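Local coordinates for protein Two-component system sensor histidine kinase (Bacteroides thetaiotaomicron, PDB 3OTT) that probably senses saccharides through its extracellular beta-propeller and beta-sandwich region and is inferred to pass the signal on by ATP-dependent histidine phosphorylation, at residues D30-W36 / Y87-A91; S25-D30 / I65-I70. One frame throughout, in Å; residues are numbered along the deposited sequence.

Interaction 1: D30-W36 / Y87-A91; sequences DSEGLIW and YNYRA. With TBR (hexatantalum dodecabromide), chain D.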
ATOM      1  N   ASP B  30      14.744  15.380  -4.040  1.00 18.94           N
ATOM      2  CA  ASP B  30      15.210  13.987  -4.128  1.00 18.75           C
ATOM      3  C   ASP B  30      14.617  13.145  -2.995  1.00 19.36           C
ATOM      4  O   ASP B  30      13.965  13.688  -2.092  1.00 19.55           O
ATOM      5  CB  ASP B  30      16.746  13.869  -4.217  1.00 18.83           C
ATOM      6  CG  ASP B  30      17.506  14.584  -3.027  1.00 19.97           C
ATOM      7  OD1 ASP B  30      17.246  14.285  -1.843  1.00 22.92           O
ATOM      8  OD2 ASP B  30      18.460  15.359  -3.285  1.00 19.40           O
ATOM      9  N   SER B  31      14.848  11.827  -3.032  1.00 20.25           N
ATOM     10  CA  SER B  31      14.103  10.898  -2.153  1.00 21.28           C
ATOM     11  C   SER B  31      14.606  10.999  -0.716  1.00 20.09           C
ATOM     12  O   SER B  31      14.098  10.326   0.145  1.00 20.08           O
ATOM     13  CB  SER B  31      14.244   9.438  -2.631  1.00 20.57           C
ATOM     14  OG  SER B  31      15.628   9.168  -2.875  1.00 21.58           O
ATOM     15  N   GLU B  32      15.622  11.817  -0.496  1.00 19.98           N
ATOM     16  CA  GLU B  32      16.183  12.028   0.856  1.00 21.19           C
ATOM     17  C   GLU B  32      15.887  13.465   1.301  1.00 19.57           C
ATOM     18  O   GLU B  32      16.379  13.918   2.293  1.00 19.59           O
ATOM     19  CB  GLU B  32      17.696  11.652   0.887  1.00 22.39           C
ATOM     20  CG  GLU B  32      17.916  10.115   0.625  1.00 28.33           C
ATOM     21  CD  GLU B  32      19.320   9.705   0.086  1.00 37.21           C
ATOM     22  OE1 GLU B  32      20.026   8.921   0.794  1.00 38.92           O
ATOM     23  OE2 GLU B  32      19.689  10.115  -1.056  1.00 37.68           O
ATOM     24  N   GLY B  33      15.026  14.170   0.561  1.00 19.28           N
ATOM     25  CA  GLY B  33      14.515  15.483   1.016  1.00 17.42           C
ATOM     26  C   GLY B  33      15.266  16.754   0.639  1.00 17.20           C
ATOM     27  O   GLY B  33      14.810  17.840   0.965  1.00 18.01           O
ATOM     28  N   LEU B  34      16.366  16.683  -0.096  1.00 15.65           N
ATOM     29  CA  LEU B  34      17.033  17.945  -0.514  1.00 15.74           C
ATOM     30  C   LEU B  34      16.308  18.661  -1.665  1.00 15.07           C
ATOM     31  O   LEU B  34      15.940  18.046  -2.676  1.00 15.26           O
ATOM     32  CB  LEU B  34      18.480  17.675  -0.969  1.00 15.51           C
ATOM     33  CG  LEU B  34      19.683  18.609  -0.593  1.00 21.79           C
ATOM     34  CD1 LEU B  34      21.033  18.237  -1.342  1.00 24.16           C
ATOM     35  CD2 LEU B  34      19.476  19.972  -0.937  1.00 25.15           C
ATOM     36  N   ILE B  35      16.148  19.970  -1.556  1.00 14.85           N
ATOM     37  CA  ILE B  35      15.568  20.750  -2.644  1.00 14.21           C
ATOM     38  C   ILE B  35      16.585  21.190  -3.695  1.00 14.52           C
ATOM     39  O   ILE B  35      17.636  21.745  -3.359  1.00 15.96           O
ATOM     40  CB  ILE B  35      14.903  21.971  -2.052  1.00 13.85           C
ATOM     41  CG1 ILE B  35      13.766  21.507  -1.127  1.00 15.01           C
ATOM     42  CG2 ILE B  35      14.440  22.879  -3.147  1.00 12.00           C
ATOM     43  CD1 ILE B  35      12.556  21.055  -1.876  1.00 10.50           C
ATOM     44  N   TRP B  36      16.247  20.964  -4.950  1.00 13.73           N
ATOM     45  CA  TRP B  36      17.012  21.375  -6.108  1.00 12.51           C
ATOM     46  C   TRP B  36      16.211  22.407  -6.891  1.00 13.46           C
ATOM     47  O   TRP B  36      14.979  22.289  -7.000  1.00 13.00           O
ATOM     48  CB  TRP B  36      17.294  20.160  -7.015  1.00 11.65           C
ATOM     49  CG  TRP B  36      18.095  19.093  -6.294  1.00 12.73           C
ATOM     50  CD1 TRP B  36      17.590  18.071  -5.498  1.00 13.27           C
ATOM     51  CD2 TRP B  36      19.503  18.925  -6.292  1.00 12.30           C
ATOM     52  NE1 TRP B  36      18.595  17.310  -5.011  1.00 12.09           N
ATOM     53  CE2 TRP B  36      19.789  17.800  -5.491  1.00 14.89           C
ATOM     54  CE3 TRP B  36      20.564  19.595  -6.913  1.00 15.65           C
ATOM     55  CZ2 TRP B  36      21.089  17.362  -5.261  1.00 11.32           C
ATOM     56  CZ3 TRP B  36      21.861  19.153  -6.690  1.00 14.21           C
ATOM     57  CH2 TRP B  36      22.110  18.059  -5.852  1.00 13.41           C
ATOM     58  N   TYR B  87      22.149  15.338 -14.793  1.00 15.28           N
ATOM     59  CA  TYR B  87      23.039  15.527 -13.673  1.00 14.96           C
ATOM     60  C   TYR B  87      22.922  14.354 -12.706  1.00 14.71           C
ATOM     61  O   TYR B  87      21.833  14.035 -12.202  1.00 13.31           O
ATOM     62  CB  TYR B  87      22.756  16.895 -12.985  1.00 13.92           C
ATOM     63  CG  TYR B  87      23.591  17.163 -11.746  1.00 13.33           C
ATOM     64  CD1 TYR B  87      24.980  17.466 -11.842  1.00 18.43           C
ATOM     65  CD2 TYR B  87      23.020  17.138 -10.501  1.00 15.26           C
ATOM     66  CE1 TYR B  87      25.760  17.706 -10.695  1.00 16.16           C
ATOM     67  CE2 TYR B  87      23.779  17.412  -9.328  1.00 16.92           C
ATOM     68  CZ  TYR B  87      25.131  17.684  -9.450  1.00 17.55           C
ATOM     69  OH  TYR B  87      25.839  17.937  -8.318  1.00 21.42           O
ATOM     70  N   ASN B  88      24.030  13.673 -12.477  1.00 14.79           N
ATOM     71  CA  ASN B  88      24.036  12.607 -11.455  1.00 14.94           C
ATOM     72  C   ASN B  88      24.250  13.234 -10.085  1.00 14.15           C
ATOM     73  O   ASN B  88      25.333  13.617  -9.767  1.00 14.53           O
ATOM     74  CB  ASN B  88      25.083  11.514 -11.781  1.00 15.18           C
ATOM     75  CG  ASN B  88      25.065  10.351 -10.785  1.00 16.01           C
ATOM     76  OD1 ASN B  88      24.609  10.500  -9.658  1.00 15.94           O
ATOM     77  ND2 ASN B  88      25.577   9.177 -11.208  1.00 16.02           N
ATOM     78  N   TYR B  89      23.212  13.344  -9.279  1.00 14.14           N
ATOM     79  CA  TYR B  89      23.348  14.077  -8.048  1.00 14.63           C
ATOM     80  C   TYR B  89      24.051  13.264  -6.935  1.00 15.80           C
ATOM     81  O   TYR B  89      24.531  13.839  -5.937  1.00 16.59           O
ATOM     82  CB  TYR B  89      21.977  14.608  -7.610  1.00 14.22           C
ATOM     83  CG  TYR B  89      21.008  13.566  -7.032  1.00 13.82           C
ATOM     84  CD1 TYR B  89      21.110  13.124  -5.712  1.00 10.97           C
ATOM     85  CD2 TYR B  89      19.995  13.027  -7.827  1.00 12.12           C
ATOM     86  CE1 TYR B  89      20.187  12.202  -5.178  1.00 14.77           C
ATOM     87  CE2 TYR B  89      19.067  12.087  -7.309  1.00 12.88           C
ATOM     88  CZ  TYR B  89      19.184  11.669  -6.018  1.00 13.49           C
ATOM     89  OH  TYR B  89      18.271  10.771  -5.557  1.00 17.86           O
ATOM     90  N   ARG B  90      24.145  11.946  -7.100  1.00 15.50           N
ATOM     91  CA  ARG B  90      24.855  11.149  -6.100  1.00 16.93           C
ATOM     92  C   ARG B  90      26.344  11.227  -6.395  1.00 17.65           C
ATOM     93  O   ARG B  90      27.150  11.380  -5.494  1.00 18.06           O
ATOM     94  CB  ARG B  90      24.437   9.663  -6.073  1.00 15.75           C
ATOM     95  CG  ARG B  90      23.062   9.478  -5.518  1.00 16.93           C
ATOM     96  CD  ARG B  90      22.640   8.005  -5.565  1.00 17.75           C
ATOM     97  NE  ARG B  90      21.208   7.975  -5.226  1.00 22.66           N
ATOM     98  CZ  ARG B  90      20.736   7.884  -3.991  1.00 25.44           C
ATOM     99  NH1 ARG B  90      21.597   7.756  -2.960  1.00 26.79           N
ATOM    100  NH2 ARG B  90      19.421   7.877  -3.791  1.00 22.99           N
ATOM    101  N   ALA B  91      26.713  11.105  -7.648  1.00 17.95           N
ATOM    102  CA  ALA B  91      28.129  11.206  -7.976  1.00 19.59           C
ATOM    103  C   ALA B  91      28.591  12.673  -8.068  1.00 20.80           C
ATOM    104  O   ALA B  91      29.771  12.951  -7.973  1.00 22.08           O
ATOM    105  CB  ALA B  91      28.466  10.424  -9.291  1.00 18.53           C
TER
HETATM  106 TA1  TBR D   2       8.842  11.956   4.938  0.90 34.72          TA
HETATM  107 TA2  TBR D   2      10.858  13.813   5.054  0.90 31.10          TA
HETATM  108 TA3  TBR D   2      10.461  12.017   7.238  0.90 32.22          TA
HETATM  109 TA4  TBR D   2      12.727  11.810   5.559  0.90 32.37          TA
HETATM  110 TA5  TBR D   2      10.665   9.925   5.425  0.90 30.29          TA
HETATM  111 TA6  TBR D   2      11.002  11.721   3.327  0.90 33.86          TA
HETATM  112 BR1  TBR D   2       8.306  14.494   4.751  0.90 38.30          BR
HETATM  113 BR2  TBR D   2       7.805  12.018   7.327  0.90 41.80          BR
HETATM  114 BR3  TBR D   2       8.122   9.486   5.039  0.90 44.51          BR
HETATM  115 BR4  TBR D   2       8.576  11.508   2.404  0.90 42.41          BR
HETATM  116 BR5  TBR D   2      10.543  14.625   7.496  0.90 40.95          BR
HETATM  117 BR6  TBR D   2      10.310   9.543   8.003  0.90 42.63          BR
HETATM  118 BR7  TBR D   2      13.151   9.235   5.761  0.90 43.10          BR
HETATM  119 BR8  TBR D   2      13.606  11.538   3.136  0.90 45.53          BR
HETATM  120 BR9  TBR D   2      13.391  14.325   5.422  0.90 43.21          BR
HETATM  121 BRA  TBR D   2      12.908  11.918   8.178  0.90 38.08          BR
HETATM  122 BRB  TBR D   2      11.025   9.143   2.971  0.90 43.35          BR
HETATM  123 BRC  TBR D   2      11.156  14.203   2.535  0.90 43.14          BR
HETATM  124  O   HOH W   1      18.054  10.905  -3.051  1.00 15.12           O
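Tyr-89 and Trp-36 have the largest shares, together about half, of the surface buried between 30-36 and 87-91, and the two side chains cross at about a right angle. Trp-36 CZ2, on the six-membered ring, lies 3.7 Å from Tyr-89 CB, an oblique approach. Tyr-87 extends the cluster: its CE2 comes within 3.7 Å of Trp-36 CZ3, with the ring planes inclined at 59°. At its far end the Tyr-89 ring runs past Asp-30, whose CB is 3.7 Å from Tyr-89 OH.

Asp-30 organises the type I turn from Asp-30 to Gly-33. With CG between the backbone N and the carbonyl carbon (chi1 56°), its OD1 accepts from Glu-32 N, an Asx turn, and from Leu-34 N. Asp-30 OD2 takes a nearly straight bond from Trp-36 NE1 (2.6 Å, 172°), lying almost in the indole plane, and this fixes the ring's rotation; Arg-660 is a second, charged partner of OD2.

Beyond the rings, a water bonds to Tyr-89 OH, Ser-31 OG and Glu-32 OE2. Glu-32 OE2 also forms a long salt bridge to Arg-90 NH2 at 3.5 Å and bonds to Tyr-661, while Ser-31 OG and Arg-90 NE both reach Asn-73. The turn forms part of the pocket of the hexatantalum dodecabromide cluster, with Ser-31 O 3.3 Å from BR8. The chemistry therefore grades from aromatic packing between two propeller blades to a hydrated, charged margin, where the anionic Asp-30 would probably polarise the indole N-H.

Interaction 2: S25-D30 / I65-I70; sequences SCFLQD and IYCGVI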
ATOM      1  N   SER B  25      12.773  28.417 -12.421  1.00 23.04           N
ATOM      2  CA  SER B  25      11.733  27.912 -13.287  1.00 24.61           C
ATOM      3  C   SER B  25      11.131  26.573 -12.837  1.00 23.90           C
ATOM      4  O   SER B  25      10.160  26.152 -13.439  1.00 24.07           O
ATOM      5  CB  SER B  25      12.321  27.732 -14.672  1.00 24.64           C
ATOM      6  OG  SER B  25      13.377  26.782 -14.505  1.00 28.91           O
ATOM      7  N   CYS B  26      11.783  25.873 -11.882  1.00 22.42           N
ATOM      8  CA  CYS B  26      11.320  24.602 -11.366  1.00 20.76           C
ATOM      9  C   CYS B  26      12.062  24.180 -10.101  1.00 20.53           C
ATOM     10  O   CYS B  26      13.140  24.704  -9.804  1.00 19.90           O
ATOM     11  CB  CYS B  26      11.489  23.494 -12.391  1.00 21.22           C
ATOM     12  SG  CYS B  26      13.136  23.356 -13.017  1.00 21.25           S
ATOM     13  N   PHE B  27      11.485  23.191  -9.416  1.00 18.65           N
ATOM     14  CA  PHE B  27      12.010  22.647  -8.160  1.00 18.37           C
ATOM     15  C   PHE B  27      11.868  21.162  -8.266  1.00 18.79           C
ATOM     16  O   PHE B  27      10.886  20.686  -8.846  1.00 19.95           O
ATOM     17  CB  PHE B  27      11.208  23.054  -6.916  1.00 16.06           C
ATOM     18  CG  PHE B  27      11.134  24.519  -6.679  1.00 16.58           C
ATOM     19  CD1 PHE B  27      10.129  25.281  -7.268  1.00 14.81           C
ATOM     20  CD2 PHE B  27      12.069  25.152  -5.880  1.00 13.14           C
ATOM     21  CE1 PHE B  27      10.037  26.640  -7.036  1.00 16.31           C
ATOM     22  CE2 PHE B  27      12.000  26.517  -5.689  1.00 14.39           C
ATOM     23  CZ  PHE B  27      10.997  27.263  -6.229  1.00 13.45           C
ATOM     24  N   LEU B  28      12.820  20.431  -7.679  1.00 18.73           N
ATOM     25  CA  LEU B  28      12.727  18.978  -7.503  1.00 18.47           C
ATOM     26  C   LEU B  28      13.136  18.695  -6.102  1.00 18.69           C
ATOM     27  O   LEU B  28      13.864  19.456  -5.508  1.00 19.20           O
ATOM     28  CB  LEU B  28      13.683  18.274  -8.457  1.00 19.15           C
ATOM     29  CG  LEU B  28      13.337  18.532  -9.911  1.00 20.43           C
ATOM     30  CD1 LEU B  28      14.483  18.131 -10.846  1.00 22.02           C
ATOM     31  CD2 LEU B  28      12.017  17.791 -10.250  1.00 24.22           C
ATOM     32  N   GLN B  29      12.675  17.589  -5.559  1.00 19.39           N
ATOM     33  CA  GLN B  29      13.082  17.173  -4.238  1.00 18.95           C
ATOM     34  C   GLN B  29      13.476  15.702  -4.340  1.00 19.25           C
ATOM     35  O   GLN B  29      12.637  14.876  -4.731  1.00 19.11           O
ATOM     36  CB  GLN B  29      11.927  17.307  -3.280  1.00 18.36           C
ATOM     37  CG  GLN B  29      12.370  17.103  -1.861  1.00 19.85           C
ATOM     38  CD  GLN B  29      11.264  17.359  -0.835  1.00 20.10           C
ATOM     39  OE1 GLN B  29      10.079  17.153  -1.117  1.00 21.93           O
ATOM     40  NE2 GLN B  29      11.664  17.782   0.369  1.00 15.97           N
ATOM     41  N   ASP B  30      14.744  15.380  -4.040  1.00 18.94           N
ATOM     42  CA  ASP B  30      15.210  13.987  -4.128  1.00 18.75           C
ATOM     43  C   ASP B  30      14.617  13.145  -2.995  1.00 19.36           C
ATOM     44  O   ASP B  30      13.965  13.688  -2.092  1.00 19.55           O
ATOM     45  CB  ASP B  30      16.746  13.869  -4.217  1.00 18.83           C
ATOM     46  CG  ASP B  30      17.506  14.584  -3.027  1.00 19.97           C
ATOM     47  OD1 ASP B  30      17.246  14.285  -1.843  1.00 22.92           O
ATOM     48  OD2 ASP B  30      18.460  15.359  -3.285  1.00 19.40           O
ATOM     49  N   ILE B  65      17.462  26.432 -17.223  1.00 14.06           N
ATOM     50  CA  ILE B  65      16.747  25.208 -17.035  1.00 14.35           C
ATOM     51  C   ILE B  65      15.240  25.504 -17.135  1.00 15.48           C
ATOM     52  O   ILE B  65      14.751  26.432 -16.492  1.00 15.56           O
ATOM     53  CB  ILE B  65      16.998  24.667 -15.607  1.00 13.72           C
ATOM     54  CG1 ILE B  65      18.499  24.651 -15.258  1.00 15.96           C
ATOM     55  CG2 ILE B  65      16.362  23.246 -15.382  1.00 10.74           C
ATOM     56  CD1 ILE B  65      19.298  23.728 -16.117  1.00 14.20           C
ATOM     57  N   TYR B  66      14.486  24.713 -17.890  1.00 14.99           N
ATOM     58  CA  TYR B  66      13.043  25.020 -18.015  1.00 14.55           C
ATOM     59  C   TYR B  66      12.154  24.097 -17.226  1.00 15.03           C
ATOM     60  O   TYR B  66      11.011  24.448 -16.934  1.00 16.02           O
ATOM     61  CB  TYR B  66      12.634  25.007 -19.476  1.00 14.02           C
ATOM     62  CG  TYR B  66      13.341  26.076 -20.281  1.00 12.25           C
ATOM     63  CD1 TYR B  66      12.780  27.364 -20.421  1.00 10.96           C
ATOM     64  CD2 TYR B  66      14.563  25.781 -20.942  1.00 13.05           C
ATOM     65  CE1 TYR B  66      13.425  28.367 -21.176  1.00 14.05           C
ATOM     66  CE2 TYR B  66      15.259  26.810 -21.712  1.00 16.74           C
ATOM     67  CZ  TYR B  66      14.672  28.090 -21.800  1.00 16.44           C
ATOM     68  OH  TYR B  66      15.285  29.053 -22.545  1.00 20.32           O
ATOM     69  N   CYS B  67      12.667  22.910 -16.904  1.00 15.30           N
ATOM     70  CA  CYS B  67      11.871  21.882 -16.291  1.00 16.86           C
ATOM     71  C   CYS B  67      12.847  20.793 -15.885  1.00 17.00           C
ATOM     72  O   CYS B  67      13.984  20.804 -16.355  1.00 17.83           O
ATOM     73  CB  CYS B  67      10.864  21.313 -17.297  1.00 16.59           C
ATOM     74  SG  CYS B  67      11.646  20.424 -18.657  1.00 17.03           S
ATOM     75  N   GLY B  68      12.397  19.877 -15.036  1.00 15.50           N
ATOM     76  CA  GLY B  68      13.205  18.748 -14.626  1.00 16.06           C
ATOM     77  C   GLY B  68      12.370  17.622 -14.082  1.00 15.74           C
ATOM     78  O   GLY B  68      11.263  17.856 -13.664  1.00 16.25           O
ATOM     79  N   VAL B  69      12.901  16.396 -14.119  1.00 15.30           N
ATOM     80  CA  VAL B  69      12.379  15.287 -13.355  1.00 14.75           C
ATOM     81  C   VAL B  69      13.532  14.446 -12.826  1.00 15.07           C
ATOM     82  O   VAL B  69      14.613  14.464 -13.403  1.00 14.01           O
ATOM     83  CB  VAL B  69      11.481  14.298 -14.172  1.00 16.11           C
ATOM     84  CG1 VAL B  69      10.182  14.897 -14.417  1.00 18.81           C
ATOM     85  CG2 VAL B  69      12.150  13.833 -15.444  1.00 12.34           C
ATOM     86  N   ILE B  70      13.278  13.696 -11.757  1.00 13.65           N
ATOM     87  CA  ILE B  70      14.266  12.800 -11.204  1.00 15.76           C
ATOM     88  C   ILE B  70      14.051  11.403 -11.838  1.00 17.38           C
ATOM     89  O   ILE B  70      12.915  10.901 -11.841  1.00 17.11           O
ATOM     90  CB  ILE B  70      14.139  12.764  -9.669  1.00 15.80           C
ATOM     91  CG1 ILE B  70      14.493  14.144  -9.081  1.00 16.84           C
ATOM     92  CG2 ILE B  70      14.990  11.649  -9.070  1.00 16.41           C
ATOM     93  CD1 ILE B  70      14.411  14.208  -7.509  1.00 17.62           C
TER
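Leu-28 reaches from strand 24-29 onto the backbone of strand 67-71 at Gly-68. Leu-28 CB passes 4.2 Å from Ile-70 CD1. With CG anti to the carbonyl carbon (chi1 -63°), the side chain then forks: Leu-28 CD1 rests 3.9 Å from Gly-68 C, and Leu-28 CD2 comes down on Gly-68 O at 3.5 Å. Gly-68 has no side chain, and both methyls lie directly against its backbone. Leu-76 of the next strand also touches Leu-28.

Other side chains also pack on the facing backbone. Ile-70 answers from the opposite segment, its CD1 lying 3.4 Å from Gln-29 O and close to Asp-30 CA. Cys-26 SG sits over the backbone at Cys-67 CA, 3.8 Å away, and packs against Ile-65 CG2. A contact of a different kind lies at the start of both segments, where Ser-25 OG donates to Ile-65 O; the modelled separation of 2.4 Å is very short, so its exact length is doubtful.

The axes of 25-29 and 67-70 run nearly parallel, 11° apart, with a closest approach of 6.5 Å. They belong to the first strands of successive four-stranded antiparallel sheets, so this is face-to-face packing of adjacent propeller blades at their inner strands rather than sheet pairing. On the far side of 67-70, Cys-67 and Val-69 meet Met-108 of the following blade. The chemistry is thus mainly apolar side chains set against backbone, with a possible polar tie at one end of the blade interface, Ser-25 OG to Ile-65 O.

How the interactions relate
From the N terminus the chain runs along strand 24-29, turns at Asp-30 and returns along 35-39, its partner in the first of the two blades. After two more strands of that blade it enters the second, and there 65-70 comes back against 25-30, closing interaction 2 across 34 residues. Continuing through 75-79 to 84-88, it reaches 87-91 and closes interaction 1 over 50 residues. The two closures cross rather than nest, since their segments alternate. They share Asp-30, and Trp-36 N lies 2.9 Å from Leu-28 O. Interaction 2 joins the blades' inner strands; interaction 1 joins the first blade's turn and second strand to the end of the second blade's third strand and the following loop.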